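Local coordinates for FAD-dependent oxidoreductase (Actinomadura kijaniata, PDB 3M9V), which probably acts as a flavin-dependent oxidoreductase of the acyl-CoA dehydrogenase family in the biosynthesis of the sugar D-kijanose, and binds dTDP, at residues Cys142-His148 with Arg168-Met174; Ala96-Ala101 with Met219-Gly223; Thr14-Ala18 with Arg308-Gly312; Val268-Gln272 with Leu304-Arg308. One frame throughout, in Å; residues are numbered along the deposited sequence.

Overall arrangement
From the N terminus, contact 3 opens first: residues 14-18 pair with 308-312 on helix 291-323, almost three hundred residues later, closing the widest loop. Within it, contact 2 joins the start of helix 96-118 to the loop before strand 225-234, linking the N-terminal helices to the beta domain. Contact 1 lies inside that loop and pairs two strands of the beta domain; it touches contact 2 where Met174 meets Ser222 and Ala101. Contact 4 follows in series, packing helix 264-283 on helix 291-323. It ends at Arg308, which contact 3 also uses, and the centres of contacts 3 and 4 are about 8 Å apart. Ala96 and Val270 bring contacts 2 and 4 together.

Contact 1: residues Cys142-His148 with Arg168-Met174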
loop_
_atom_site.group_PDB
_atom_site.type_symbol
_atom_site.label_atom_id
_atom_site.label_comp_id
_atom_site.label_asym_id
_atom_site.label_seq_id
_atom_site.Cartn_x
_atom_site.Cartn_y
_atom_site.Cartn_z
ATOM N N CYS A 142 -3.347 -35.282 -15.690
ATOM C CA CYS A 142 -4.102 -34.118 -15.235
ATOM C C CYS A 142 -4.754 -34.451 -13.907
ATOM O O CYS A 142 -4.888 -35.636 -13.576
ATOM C CB CYS A 142 -5.208 -33.788 -16.234
ATOM S SG CYS A 142 -4.531 -33.312 -17.808
ATOM N N SER A 143 -5.150 -33.422 -13.163
ATOM C CA SER A 143 -5.705 -33.608 -11.815
ATOM C C SER A 143 -7.070 -32.963 -11.815
ATOM O O SER A 143 -7.181 -31.796 -12.164
ATOM C CB SER A 143 -4.850 -32.923 -10.743
ATOM O OG SER A 143 -3.587 -33.568 -10.635
ATOM N N GLY A 144 -8.116 -33.719 -11.498
ATOM C CA GLY A 144 -9.468 -33.169 -11.530
ATOM C C GLY A 144 -9.816 -33.103 -10.053
ATOM O O GLY A 144 -10.126 -34.117 -9.412
ATOM N N ILE A 145 -9.744 -31.894 -9.505
ATOM C CA ILE A 145 -9.829 -31.702 -8.064
ATOM C C ILE A 145 -11.178 -31.125 -7.656
ATOM O O ILE A 145 -11.881 -31.689 -6.826
ATOM C CB ILE A 145 -8.689 -30.795 -7.565
ATOM C CG1 ILE A 145 -7.358 -31.470 -7.903
ATOM C CG2 ILE A 145 -8.863 -30.536 -6.068
ATOM C CD1 ILE A 145 -6.174 -30.535 -7.760
ATOM N N LYS A 146 -11.583 -30.029 -8.279
ATOM C CA LYS A 146 -12.741 -29.296 -7.790
ATOM C C LYS A 146 -14.033 -29.643 -8.516
ATOM O O LYS A 146 -14.112 -29.540 -9.747
ATOM C CB LYS A 146 -12.502 -27.785 -7.897
ATOM C CG LYS A 146 -13.761 -26.964 -7.560
ATOM C CD LYS A 146 -13.418 -25.668 -6.853
ATOM C CE LYS A 146 -14.511 -24.619 -7.020
ATOM N NZ LYS A 146 -13.871 -23.517 -7.794
ATOM N N ASP A 147 -15.024 -30.050 -7.729
ATOM C CA ASP A 147 -16.339 -30.350 -8.260
ATOM C C ASP A 147 -16.967 -29.130 -8.902
ATOM O O ASP A 147 -16.905 -28.049 -8.335
ATOM C CB ASP A 147 -17.254 -30.870 -7.154
ATOM C CG ASP A 147 -17.102 -32.353 -6.949
ATOM O OD1 ASP A 147 -16.448 -33.013 -7.783
ATOM O OD2 ASP A 147 -17.616 -32.850 -5.929
ATOM N N HIS A 148 -17.547 -29.298 -10.084
ATOM C CA HIS A 148 -18.467 -28.317 -10.645
ATOM C C HIS A 148 -19.696 -28.119 -9.745
ATOM O O HIS A 148 -20.084 -29.022 -9.006
ATOM C CB HIS A 148 -18.914 -28.822 -12.014
ATOM C CG HIS A 148 -19.804 -27.868 -12.747
ATOM N ND1 HIS A 148 -19.334 -27.019 -13.727
ATOM C CD2 HIS A 148 -21.131 -27.618 -12.634
ATOM C CE1 HIS A 148 -20.336 -26.299 -14.199
ATOM N NE2 HIS A 148 -21.437 -26.647 -13.555
ATOM N N ARG A 168 -18.468 -34.318 -12.315
ATOM C CA ARG A 168 -17.895 -33.346 -13.228
ATOM C C ARG A 168 -16.883 -32.532 -12.442
ATOM O O ARG A 168 -17.165 -32.116 -11.316
ATOM C CB ARG A 168 -18.965 -32.502 -13.909
ATOM C CG ARG A 168 -18.689 -31.033 -13.824
ATOM C CD ARG A 168 -18.560 -30.380 -15.173
ATOM N NE ARG A 168 -19.832 -30.049 -15.798
ATOM C CZ ARG A 168 -20.017 -29.064 -16.677
ATOM N NH1 ARG A 168 -19.048 -28.233 -17.022
ATOM N NH2 ARG A 168 -21.207 -28.880 -17.217
ATOM N N LYS A 169 -15.687 -32.360 -13.002
ATOM C CA LYS A 169 -14.694 -31.543 -12.300
ATOM C C LYS A 169 -14.412 -30.320 -13.167
ATOM O O LYS A 169 -14.568 -30.333 -14.388
ATOM C CB LYS A 169 -13.388 -32.310 -12.063
ATOM C CG LYS A 169 -13.513 -33.475 -11.096
ATOM C CD LYS A 169 -13.704 -32.992 -9.652
ATOM C CE LYS A 169 -13.515 -34.115 -8.635
ATOM N NZ LYS A 169 -13.978 -33.641 -7.286
ATOM N N THR A 170 -13.997 -29.242 -12.520
ATOM C CA THR A 170 -13.843 -27.989 -13.227
ATOM C C THR A 170 -12.392 -27.532 -13.155
ATOM O O THR A 170 -11.641 -28.007 -12.306
ATOM C CB THR A 170 -14.819 -26.951 -12.658
ATOM O OG1 THR A 170 -14.811 -25.827 -13.543
ATOM C CG2 THR A 170 -14.475 -26.590 -11.229
ATOM N N LEU A 171 -11.985 -26.647 -14.061
ATOM C CA LEU A 171 -10.674 -26.014 -13.987
ATOM C C LEU A 171 -9.567 -27.049 -14.079
ATOM O O LEU A 171 -8.614 -27.028 -13.294
ATOM C CB LEU A 171 -10.522 -25.092 -12.767
ATOM C CG LEU A 171 -11.513 -23.925 -12.669
ATOM C CD1 LEU A 171 -11.236 -23.046 -11.431
ATOM C CD2 LEU A 171 -11.597 -23.041 -13.915
ATOM N N VAL A 172 -9.667 -27.947 -15.055
ATOM C CA VAL A 172 -8.666 -29.018 -15.134
ATOM C C VAL A 172 -7.625 -28.636 -16.175
ATOM O O VAL A 172 -7.817 -28.907 -17.365
ATOM C CB VAL A 172 -9.312 -30.352 -15.563
ATOM C CG1 VAL A 172 -8.245 -31.453 -15.554
ATOM C CG2 VAL A 172 -10.464 -30.710 -14.583
ATOM N N SER A 173 -6.526 -28.015 -15.754
ATOM C CA SER A 173 -5.529 -27.546 -16.718
ATOM C C SER A 173 -4.832 -28.684 -17.477
ATOM O O SER A 173 -4.645 -29.762 -16.905
ATOM C CB SER A 173 -4.451 -26.727 -15.984
ATOM O OG SER A 173 -5.061 -25.615 -15.350
ATOM N N MET A 174 -4.416 -28.426 -18.715
ATOM C CA MET A 174 -3.721 -29.428 -19.525
ATOM C C MET A 174 -4.657 -30.522 -20.052
ATOM O O MET A 174 -4.222 -31.420 -20.786
ATOM C CB MET A 174 -2.528 -30.059 -18.776
ATOM C CG MET A 174 -1.500 -30.686 -19.743
ATOM S SD MET A 174 0.043 -31.204 -18.982
ATOM C CE MET A 174 -0.522 -32.170 -17.584
HETATM O O HOH W 1 -4.464 -30.780 -14.414
HETATM O O HOH W 2 -9.862 -29.394 -10.605
#
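Lys169 and Asp147 form a salt bridge in which NZ of Lys169 lies 2.6 Å from OD1 of Asp147, meeting the carboxylate from above its plane. Lys169 NZ also donates to Ile145 O at 2.9 Å, and Thr153 OG1 is hydrogen-bonded to Asp147 OD1. The lysine chain bends at chi2 (-71°), which carries its end past Gly144. A methionine in its place would probably leave the Asp147 carboxylate without its countercharge and Ile145 O without this donor. Among backbone bonds, Thr170 N reaches Lys146 O at 2.8 Å and His148 N reaches Arg168 O at 3.1 Å. The first joins antiparallel strands 141-147 and 163-172 in the beta domain of the acyl-CoA dehydrogenase fold, beside the FMN site to which Ile145 and Ser173 belong; the second continues the pairing just past the strand end. Farther along, one water links Ile145 N to Thr170 O, another Ser143 N to Ser173 O. The guanidinium of Arg168 stacks on one face of the His148 ring, the centres 3.9 Å apart and the planes at 26°; both groups also bind OD2 of Asp226. Apolar packing occupies the other end, with Cys142 CB 3.9 Å from Val172 CG1 and Cys142 SG against Met174 CB.

Contact 2: residues Ala96-Ala101 with Met219-Gly223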
loop_
_atom_site.group_PDB
_atom_site.type_symbol
_atom_site.label_atom_id
_atom_site.label_comp_id
_atom_site.label_asym_id
_atom_site.label_seq_id
_atom_site.Cartn_x
_atom_site.Cartn_y
_atom_site.Cartn_z
ATOM N N ALA A 96 3.061 -18.008 -19.551
ATOM C CA ALA A 96 2.630 -18.453 -18.232
ATOM C C ALA A 96 1.631 -19.610 -18.334
ATOM O O ALA A 96 1.638 -20.481 -17.457
ATOM C CB ALA A 96 1.951 -17.269 -17.545
ATOM N N SER A 97 0.766 -19.585 -19.349
ATOM C CA SER A 97 -0.156 -20.708 -19.569
ATOM C C SER A 97 0.599 -22.004 -19.763
ATOM O O SER A 97 0.190 -23.006 -19.190
ATOM C CB SER A 97 -1.048 -20.569 -20.814
ATOM O OG SER A 97 -1.946 -19.484 -20.619
ATOM N N THR A 98 1.677 -21.991 -20.549
ATOM C CA THR A 98 2.409 -23.245 -20.744
ATOM C C THR A 98 3.024 -23.732 -19.437
ATOM O O THR A 98 3.098 -24.930 -19.160
ATOM C CB THR A 98 3.564 -23.012 -21.752
ATOM O OG1 THR A 98 2.994 -22.613 -23.003
ATOM C CG2 THR A 98 4.439 -24.238 -21.938
ATOM N N ALA A 99 3.555 -22.791 -18.658
ATOM C CA ALA A 99 4.135 -23.150 -17.369
ATOM C C ALA A 99 3.076 -23.749 -16.439
ATOM O O ALA A 99 3.397 -24.654 -15.677
ATOM C CB ALA A 99 4.800 -21.916 -16.705
ATOM N N LEU A 100 1.865 -23.205 -16.441
ATOM C CA LEU A 100 0.849 -23.591 -15.476
ATOM C C LEU A 100 0.449 -25.037 -15.822
ATOM O O LEU A 100 0.334 -25.893 -14.936
ATOM C CB LEU A 100 -0.377 -22.682 -15.608
ATOM C CG LEU A 100 -1.592 -23.133 -14.770
ATOM C CD1 LEU A 100 -1.164 -23.131 -13.333
ATOM C CD2 LEU A 100 -2.825 -22.225 -14.916
ATOM N N ALA A 101 0.265 -25.307 -17.117
ATOM C CA ALA A 101 -0.000 -26.675 -17.544
ATOM C C ALA A 101 1.167 -27.601 -17.236
ATOM O O ALA A 101 0.922 -28.664 -16.700
ATOM C CB ALA A 101 -0.355 -26.776 -19.025
ATOM N N MET A 219 -4.404 -16.815 -18.574
ATOM C CA MET A 219 -4.076 -18.248 -18.655
ATOM C C MET A 219 -4.916 -18.859 -19.792
ATOM O O MET A 219 -5.414 -19.991 -19.705
ATOM C CB MET A 219 -4.284 -19.012 -17.332
ATOM C CG MET A 219 -3.396 -18.568 -16.140
ATOM S SD MET A 219 -1.636 -18.581 -16.634
ATOM C CE MET A 219 -0.852 -18.076 -15.100
ATOM N N ARG A 220 -5.068 -18.081 -20.858
ATOM C CA ARG A 220 -6.025 -18.437 -21.893
ATOM C C ARG A 220 -5.677 -19.718 -22.638
ATOM O O ARG A 220 -6.572 -20.414 -23.129
ATOM C CB ARG A 220 -6.335 -17.249 -22.812
ATOM C CG ARG A 220 -7.243 -16.251 -22.123
ATOM C CD ARG A 220 -7.475 -15.017 -23.013
ATOM N NE ARG A 220 -8.042 -15.417 -24.298
ATOM C CZ ARG A 220 -9.299 -15.803 -24.510
ATOM N NH1 ARG A 220 -10.214 -15.839 -23.542
ATOM N NH2 ARG A 220 -9.641 -16.160 -25.742
ATOM N N ALA A 221 -4.389 -20.035 -22.676
ATOM C CA ALA A 221 -3.913 -21.178 -23.442
ATOM C C ALA A 221 -3.705 -22.406 -22.566
ATOM O O ALA A 221 -3.131 -23.398 -23.048
ATOM C CB ALA A 221 -2.605 -20.864 -24.172
ATOM N N SER A 222 -4.146 -22.364 -21.309
ATOM C CA SER A 222 -3.731 -23.404 -20.358
ATOM C C SER A 222 -4.633 -24.632 -20.397
ATOM O O SER A 222 -4.379 -25.637 -19.705
ATOM C CB SER A 222 -3.699 -22.882 -18.910
ATOM O OG SER A 222 -4.987 -22.424 -18.528
ATOM N N GLY A 223 -5.686 -24.550 -21.201
ATOM C CA GLY A 223 -6.586 -25.701 -21.378
ATOM C C GLY A 223 -7.345 -26.096 -20.121
ATOM O O GLY A 223 -7.472 -27.291 -19.807
#
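Ser97 and Met219 meet where the first turn of helix 96-118 packs against a type I beta turn, Met219 to Ser222, in the loop leading to strand 225-234. Ser97 OG lies over the peptide at the start of this turn, 3.1 Å from Met219 C, and Ser97 CB is 3.7 Å from Ala221 CB. The methionine chain folds at chi2 (-53°), which lays the thioether against the helix: Met219 SD is 3.8 Å from Ser97 N and its CE 3.8 Å from Ala96 CB. Leu100 crosses the methionine at about a right angle, bringing CD2 to 3.9 Å from Met219 CG. An alanine in place of Met219 would probably open a gap beside Ala96 and take from Leu100 CD2 its contact with the methionine CG. The turn is closed by Ser222, whose N and OG both donate to Met219 O, the OG at 2.7 Å. With chi1 at 60°, this hydroxyl is folded back over its own backbone; it is also hydrogen-bonded to Thr224. Trp214 NE1 gives Met219 O a further donor. The Leu100 side chain is about 4 Å (nearest atoms) from that of Ser173, a residue of the FMN site. Behind the contact, Val270 and Tyr267 of helix 264-283 cover Ala96 and Met219, Phe56 of helix 53-61 packs on Ala101, and Tyr367 of a second subunit reaches Met219.

Contact 3: residues Thr14-Ala18 with Arg308-Gly312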
loop_
_atom_site.group_PDB
_atom_site.type_symbol
_atom_site.label_atom_id
_atom_site.label_comp_id
_atom_site.label_asym_id
_atom_site.label_seq_id
_atom_site.Cartn_x
_atom_site.Cartn_y
_atom_site.Cartn_z
ATOM N N THR A 14 19.554 -19.161 -3.287
ATOM C CA THR A 14 18.404 -18.328 -2.958
ATOM C C THR A 14 17.679 -17.745 -4.166
ATOM O O THR A 14 18.202 -17.730 -5.277
ATOM C CB THR A 14 18.814 -17.102 -2.090
ATOM O OG1 THR A 14 19.521 -16.174 -2.939
ATOM C CG2 THR A 14 19.672 -17.488 -0.851
ATOM N N GLY A 15 16.492 -17.190 -3.923
ATOM C CA GLY A 15 15.788 -16.357 -4.894
ATOM C C GLY A 15 15.332 -17.043 -6.165
ATOM O O GLY A 15 14.988 -16.333 -7.119
ATOM N N LEU A 16 15.374 -18.383 -6.215
ATOM C CA LEU A 16 15.125 -19.110 -7.460
ATOM C C LEU A 16 16.052 -18.655 -8.602
ATOM O O LEU A 16 15.628 -18.708 -9.763
ATOM C CB LEU A 16 13.657 -18.909 -7.869
ATOM C CG LEU A 16 12.649 -19.483 -6.847
ATOM C CD1 LEU A 16 11.189 -19.226 -7.174
ATOM C CD2 LEU A 16 12.752 -20.996 -6.674
ATOM N N TYR A 17 17.269 -18.204 -8.300
ATOM C CA TYR A 17 18.148 -17.727 -9.373
ATOM C C TYR A 17 18.765 -18.881 -10.146
ATOM O O TYR A 17 19.140 -18.678 -11.280
ATOM C CB TYR A 17 19.247 -16.785 -8.858
ATOM C CG TYR A 17 18.707 -15.485 -8.274
ATOM C CD1 TYR A 17 18.949 -15.140 -6.942
ATOM C CD2 TYR A 17 18.028 -14.565 -9.064
ATOM C CE1 TYR A 17 18.480 -13.930 -6.422
ATOM C CE2 TYR A 17 17.522 -13.365 -8.532
ATOM C CZ TYR A 17 17.765 -13.054 -7.203
ATOM O OH TYR A 17 17.265 -11.902 -6.620
ATOM N N ALA A 18 18.816 -20.096 -9.595
ATOM C CA ALA A 18 19.535 -21.201 -10.245
ATOM C C ALA A 18 19.129 -22.493 -9.554
ATOM O O ALA A 18 18.776 -22.473 -8.374
ATOM C CB ALA A 18 21.050 -21.056 -10.117
ATOM N N ARG A 308 11.034 -13.039 -5.126
ATOM C CA ARG A 308 11.909 -14.192 -5.288
ATOM C C ARG A 308 12.378 -14.804 -3.966
ATOM O O ARG A 308 12.419 -16.036 -3.855
ATOM C CB ARG A 308 13.112 -13.799 -6.141
ATOM C CG ARG A 308 12.778 -13.604 -7.618
ATOM C CD ARG A 308 14.085 -13.276 -8.333
ATOM N NE ARG A 308 14.009 -13.461 -9.778
ATOM C CZ ARG A 308 14.349 -14.563 -10.448
ATOM N NH1 ARG A 308 14.835 -15.632 -9.842
ATOM N NH2 ARG A 308 14.210 -14.589 -11.771
ATOM N N ALA A 309 12.697 -13.960 -2.981
ATOM C CA ALA A 309 13.308 -14.470 -1.756
ATOM C C ALA A 309 12.191 -15.201 -1.024
ATOM O O ALA A 309 12.464 -16.145 -0.317
ATOM C CB ALA A 309 13.761 -13.331 -0.875
ATOM N N THR A 310 10.950 -14.731 -1.111
ATOM C CA THR A 310 9.859 -15.316 -0.324
ATOM C C THR A 310 9.443 -16.671 -0.914
ATOM O O THR A 310 9.328 -17.641 -0.187
ATOM C CB THR A 310 8.653 -14.370 -0.321
ATOM O OG1 THR A 310 9.071 -13.171 0.330
ATOM C CG2 THR A 310 7.519 -14.941 0.567
ATOM N N ALA A 311 9.229 -16.735 -2.227
ATOM C CA ALA A 311 8.930 -17.986 -2.914
ATOM C C ALA A 311 10.087 -18.960 -2.730
ATOM O O ALA A 311 9.895 -20.119 -2.357
ATOM C CB ALA A 311 8.672 -17.723 -4.423
ATOM N N GLY A 312 11.300 -18.481 -2.987
ATOM C CA GLY A 312 12.486 -19.321 -2.856
ATOM C C GLY A 312 12.623 -19.909 -1.472
ATOM O O GLY A 312 12.864 -21.102 -1.349
HETATM O O HOH W 3 15.665 -17.233 -12.359
#
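Residues Thr14 to Tyr17 form a type I' beta turn, closed by Tyr17 N to Thr14 O at 3.2 Å, that lies on helix 291-323 with Gly15 CA only 4.4 Å from Ala309 CA. Small residues allow the close approach: Gly15 CA makes a CA-H...O contact with Arg308 O at 3.5 Å, and a side chain at Gly312 would probably crowd Gly15 N. Arg308 captures the turn. Its chain is extended from CG to NE, which takes the guanidinium along the turn to two carbonyls at its edge. Arg308 NH1 donates to Gly15 O at 2.8 Å (N-H...O 157°), with the acceptor close to the guanidinium plane, and makes a weak 3.2 Å bond to Leu16 O. A water extends this grip, linking Arg308 NH2 to Leu16 O. Tyr17 CD2 lies over one guanidinium face, the planes 11° apart, and Gly15 O sits over the centre of the Tyr17 ring, while Tyr17 CE2 comes 3.4 Å from Arg308 CD. Leu16 turns toward the helix, its CD1 packing on Ala311 CB at 4.0 Å and its CG over Gly312 CA. Ala85, Val86 and Leu89 of helix 81-94 also pack on Leu16, and a third subunit packs on Thr14 and Ala309.

Contact 4: residues Val268-Gln272 with Leu304-Arg308; sequences VGVAQ and LYALR
Val268, Ala271 and Gln272 pack on Leu304, Leu307 and Arg308 in an antiparallel helix-helix contact between helices 264-283 and 291-323 of the C-terminal helical domain. The local axes are 10.5 Å apart and cross at -162°. Small and branched side chains fill the space between them: Ala271 CB sits 3.6 Å from Leu307 CD2 and also touches Leu304 CD1. Val268 slides past Leu307 in the opposite direction, and its CG1 meets Arg308 CG at 3.6 Å. At the edge of this apolar layer, Arg308 takes hold of Gln272 side-on with two nitrogens, both bonding to OE1, NH2 at 2.9 Å and NE at 3.1 Å; its NH1 is bonded to Gly15 O of the N-terminal turn. Gln272 bends at chi2 (72°), so that the two side chains cross at about a right angle, with the amide plane 51° from the guanidinium. Leu304 CD2 lies 3.5 Å from Gln272 OE1, and Gln272 NE2 is bonded to Asp276. Helix 329-362 backs Leu307 with Val347, Ala351 and Ile354, Leu89 of helix 81-94 covers Val268, and Tyr305 OH is hydrogen-bonded to His339 of a third subunit.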
loop_
_atom_site.group_PDB
_atom_site.type_symbol
_atom_site.label_atom_id
_atom_site.label_comp_id
_atom_site.label_asym_id
_atom_site.label_seq_id
_atom_site.Cartn_x
_atom_site.Cartn_y
_atom_site.Cartn_z
ATOM N N VAL A 268 6.231 -15.815 -10.132
ATOM C CA VAL A 268 7.523 -15.156 -10.088
ATOM C C VAL A 268 8.079 -14.927 -11.506
ATOM O O VAL A 268 8.660 -13.870 -11.786
ATOM C CB VAL A 268 8.588 -15.919 -9.230
ATOM C CG1 VAL A 268 9.893 -15.122 -9.223
ATOM C CG2 VAL A 268 8.106 -16.187 -7.781
ATOM N N GLY A 269 7.948 -15.898 -12.408
ATOM C CA GLY A 269 8.432 -15.680 -13.788
ATOM C C GLY A 269 7.683 -14.614 -14.560
ATOM O O GLY A 269 8.284 -13.823 -15.306
ATOM N N VAL A 270 6.361 -14.561 -14.366
ATOM C CA VAL A 270 5.547 -13.462 -14.915
ATOM C C VAL A 270 6.031 -12.085 -14.452
ATOM O O VAL A 270 6.215 -11.163 -15.272
ATOM C CB VAL A 270 4.033 -13.671 -14.642
ATOM C CG1 VAL A 270 3.222 -12.477 -15.138
ATOM C CG2 VAL A 270 3.549 -14.921 -15.418
ATOM N N ALA A 271 6.254 -11.929 -13.147
ATOM C CA ALA A 271 6.798 -10.653 -12.686
ATOM C C ALA A 271 8.174 -10.361 -13.295
ATOM O O ALA A 271 8.513 -9.212 -13.587
ATOM C CB ALA A 271 6.881 -10.651 -11.141
ATOM N N GLN A 272 9.020 -11.380 -13.415
ATOM C CA GLN A 272 10.342 -11.157 -14.009
ATOM C C GLN A 272 10.232 -10.665 -15.461
ATOM O O GLN A 272 10.983 -9.787 -15.891
ATOM C CB GLN A 272 11.205 -12.425 -13.882
ATOM C CG GLN A 272 12.658 -12.298 -14.418
ATOM C CD GLN A 272 13.502 -11.434 -13.508
ATOM O OE1 GLN A 272 13.699 -11.767 -12.342
ATOM N NE2 GLN A 272 13.970 -10.307 -14.013
ATOM N N LEU A 304 10.645 -7.224 -6.580
ATOM C CA LEU A 304 10.985 -8.476 -7.248
ATOM C C LEU A 304 11.970 -9.306 -6.416
ATOM O O LEU A 304 11.812 -10.526 -6.270
ATOM C CB LEU A 304 11.600 -8.198 -8.613
ATOM C CG LEU A 304 12.007 -9.407 -9.471
ATOM C CD1 LEU A 304 10.772 -10.287 -9.757
ATOM C CD2 LEU A 304 12.538 -8.854 -10.809
ATOM N N TYR A 305 12.980 -8.661 -5.847
ATOM C CA TYR A 305 13.881 -9.365 -4.923
ATOM C C TYR A 305 13.141 -10.028 -3.745
ATOM O O TYR A 305 13.381 -11.196 -3.410
ATOM C CB TYR A 305 14.916 -8.380 -4.374
ATOM C CG TYR A 305 16.049 -9.106 -3.705
ATOM C CD1 TYR A 305 17.210 -9.441 -4.417
ATOM C CD2 TYR A 305 15.933 -9.494 -2.377
ATOM C CE1 TYR A 305 18.222 -10.173 -3.803
ATOM C CE2 TYR A 305 16.973 -10.162 -1.751
ATOM C CZ TYR A 305 18.107 -10.504 -2.468
ATOM O OH TYR A 305 19.078 -11.250 -1.823
ATOM N N ALA A 306 12.263 -9.287 -3.085
ATOM C CA ALA A 306 11.491 -9.790 -1.968
ATOM C C ALA A 306 10.542 -10.877 -2.503
ATOM O O ALA A 306 10.307 -11.857 -1.812
ATOM C CB ALA A 306 10.641 -8.653 -1.320
ATOM N N LEU A 307 10.006 -10.737 -3.713
ATOM C CA LEU A 307 9.148 -11.779 -4.278
ATOM C C LEU A 307 9.893 -13.098 -4.455
ATOM O O LEU A 307 9.469 -14.159 -3.980
ATOM C CB LEU A 307 8.495 -11.340 -5.587
ATOM C CG LEU A 307 7.746 -12.385 -6.431
ATOM C CD1 LEU A 307 6.470 -12.726 -5.642
ATOM C CD2 LEU A 307 7.300 -11.774 -7.746
ATOM N N ARG A 308 11.034 -13.039 -5.126
ATOM C CA ARG A 308 11.909 -14.192 -5.288
ATOM C C ARG A 308 12.378 -14.804 -3.966
ATOM O O ARG A 308 12.419 -16.036 -3.855
ATOM C CB ARG A 308 13.112 -13.799 -6.141
ATOM C CG ARG A 308 12.778 -13.604 -7.618
ATOM C CD ARG A 308 14.085 -13.276 -8.333
ATOM N NE ARG A 308 14.009 -13.461 -9.778
ATOM C CZ ARG A 308 14.349 -14.563 -10.448
ATOM N NH1 ARG A 308 14.835 -15.632 -9.842
ATOM N NH2 ARG A 308 14.210 -14.589 -11.771
#